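Long-range contact in PUA domain-containing protein (PDB 1Q7H), which is of uncharacterised function but carries a PUA domain and probably binds RNA: residues M121-A126 and A137-H142. Numbering follows the deposited sequence.
Sequences MAEMDA and AARIIH
The guanidinium of Arg139 lies with one face on the side chain of Met121, a selenomethionine, whose CB sits 3.6 Å above the plane over its centre; at the edge, near its plane, are Glu123 OE1 and a water. Met121 and Arg139 run side by side and point the same way, the arginine extended from CG to NE. Arg139 NH1 donates to Glu123 OE1 at 2.7 Å in a salt bridge, in the guanidinium plane but from above the carboxylate, the two planes 62° apart. The water takes a second NH1 hydrogen and donates to Ala122 O, tying the guanidinium to the backbone across from it. Chi1 (-63°) sets Glu123 CG anti to the carbonyl carbon, 3.6 Å from Ala138 CA, and the bend at chi2 (-83°) then turns the carboxylate to the arginine. An alanine in place of Glu123 would probably leave the Arg139 charge without this mate and its guanidinium freer to swing off Met121. Beneath, Met121 and Arg139 form an antiparallel hydrogen-bonded pair, N to O both ways; Ala122 and Ala138 follow as a non-hydrogen-bonded pair, their methyls on the other face, against Ile107. Ala137 O then accepts a hydrogen bond from Glu123 N at 2.7 Å, from above the carbonyl plane, and a second water links it to Met124 O. Ala137 and Ala138 form a classic beta bulge opposite Leu89. Strands 116-122 and 136-142, joined through helix 126-132, thus pair as antiparallel neighbours in the mixed beta-sheet of the PUA domain.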
loop_
_atom_site.group_PDB
_atom_site.type_symbol
_atom_site.label_atom_id
_atom_site.label_comp_id
_atom_site.label_asym_id
_atom_site.label_seq_id
_atom_site.Cartn_x
_atom_site.Cartn_y
_atom_site.Cartn_z
HETATM N N MSE A 121 -0.642 6.537 4.865
HETATM C CA MSE A 121 -0.160 6.558 6.228
HETATM C C MSE A 121 -1.266 7.325 6.952
HETATM O O MSE A 121 -1.562 8.472 6.610
HETATM C CB MSE A 121 1.165 7.313 6.288
HETATM C CG MSE A 121 2.196 6.684 7.194
HETATM SE SE MSE A 121 2.790 4.914 6.617
HETATM C CE MSE A 121 3.548 4.329 8.296
ATOM N N ALA A 122 -1.900 6.680 7.919
ATOM C CA ALA A 122 -2.991 7.301 8.657
ATOM C C ALA A 122 -2.578 8.564 9.404
ATOM O O ALA A 122 -1.525 8.613 10.035
ATOM C CB ALA A 122 -3.591 6.292 9.635
ATOM N N GLU A 123 -3.434 9.575 9.346
ATOM C CA GLU A 123 -3.196 10.839 10.031
ATOM C C GLU A 123 -4.192 11.005 11.186
ATOM O O GLU A 123 -4.114 11.972 11.939
ATOM C CB GLU A 123 -3.372 11.997 9.050
ATOM C CG GLU A 123 -2.387 11.993 7.905
ATOM C CD GLU A 123 -1.067 12.611 8.283
ATOM O OE1 GLU A 123 -0.151 12.628 7.438
ATOM O OE2 GLU A 123 -0.949 13.085 9.427
HETATM N N MSE A 124 -5.124 10.060 11.310
HETATM C CA MSE A 124 -6.155 10.082 12.349
HETATM C C MSE A 124 -6.501 8.658 12.788
HETATM O O MSE A 124 -6.278 7.704 12.036
HETATM C CB MSE A 124 -7.445 10.730 11.815
HETATM C CG MSE A 124 -7.348 12.203 11.437
HETATM SE SE MSE A 124 -8.953 12.861 10.528
HETATM C CE MSE A 124 -10.177 12.852 12.033
ATOM N N ASP A 125 -7.055 8.519 13.995
ATOM C CA ASP A 125 -7.479 7.214 14.494
ATOM C C ASP A 125 -8.845 6.893 13.868
ATOM O O ASP A 125 -9.636 7.797 13.597
ATOM C CB ASP A 125 -7.631 7.213 16.021
ATOM C CG ASP A 125 -6.332 7.517 16.752
ATOM O OD1 ASP A 125 -5.237 7.131 16.272
ATOM O OD2 ASP A 125 -6.415 8.134 17.833
ATOM N N ALA A 126 -9.129 5.610 13.653
ATOM C CA ALA A 126 -10.395 5.218 13.052
ATOM C C ALA A 126 -11.609 5.754 13.822
ATOM O O ALA A 126 -12.626 6.101 13.225
ATOM C CB ALA A 126 -10.473 3.707 12.947
ATOM N N ALA A 137 -7.662 12.290 6.792
ATOM C CA ALA A 137 -7.563 10.941 7.344
ATOM C C ALA A 137 -6.210 10.279 7.073
ATOM O O ALA A 137 -5.706 9.517 7.902
ATOM C CB ALA A 137 -8.691 10.071 6.786
ATOM N N ALA A 138 -5.613 10.576 5.923
ATOM C CA ALA A 138 -4.325 9.976 5.585
ATOM C C ALA A 138 -3.605 10.701 4.473
ATOM O O ALA A 138 -4.213 11.440 3.700
ATOM C CB ALA A 138 -4.534 8.526 5.168
ATOM N N ARG A 139 -2.295 10.502 4.407
ATOM C CA ARG A 139 -1.522 11.065 3.316
ATOM C C ARG A 139 -1.210 9.842 2.458
ATOM O O ARG A 139 -0.953 8.765 2.999
ATOM C CB ARG A 139 -0.231 11.715 3.815
ATOM C CG ARG A 139 0.776 10.782 4.466
ATOM C CD ARG A 139 2.096 11.527 4.741
ATOM N NE ARG A 139 3.050 10.713 5.499
ATOM C CZ ARG A 139 2.926 10.429 6.793
ATOM N NH1 ARG A 139 1.893 10.898 7.485
ATOM N NH2 ARG A 139 3.819 9.650 7.393
ATOM N N ILE A 140 -1.269 9.985 1.138
ATOM C CA ILE A 140 -0.980 8.857 0.240
ATOM C C ILE A 140 0.512 8.783 -0.082
ATOM O O ILE A 140 1.105 9.767 -0.524
ATOM C CB ILE A 140 -1.793 8.959 -1.080
ATOM C CG1 ILE A 140 -3.145 8.252 -0.944
ATOM C CG2 ILE A 140 -1.056 8.245 -2.203
ATOM C CD1 ILE A 140 -3.725 8.236 0.414
ATOM N N ILE A 141 1.113 7.615 0.133
ATOM C CA ILE A 141 2.541 7.444 -0.121
ATOM C C ILE A 141 2.864 6.618 -1.367
ATOM O O ILE A 141 4.020 6.548 -1.795
ATOM C CB ILE A 141 3.263 6.824 1.095
ATOM C CG1 ILE A 141 2.683 5.444 1.408
ATOM C CG2 ILE A 141 3.130 7.744 2.307
ATOM C CD1 ILE A 141 3.396 4.744 2.549
ATOM N N HIS A 142 1.851 5.978 -1.940
ATOM C CA HIS A 142 2.045 5.212 -3.164
ATOM C C HIS A 142 0.731 5.095 -3.904
ATOM O O HIS A 142 -0.304 4.783 -3.312
ATOM C CB HIS A 142 2.591 3.804 -2.903
ATOM C CG HIS A 142 2.661 2.963 -4.144
ATOM N ND1 HIS A 142 2.105 1.703 -4.227
ATOM C CD2 HIS A 142 3.136 3.244 -5.379
ATOM C CE1 HIS A 142 2.226 1.249 -5.463
ATOM N NE2 HIS A 142 2.847 2.167 -6.183
HETATM O O HOH W 1 1.168 9.789 10.234
HETATM O O HOH W 2 -7.034 7.471 9.322
#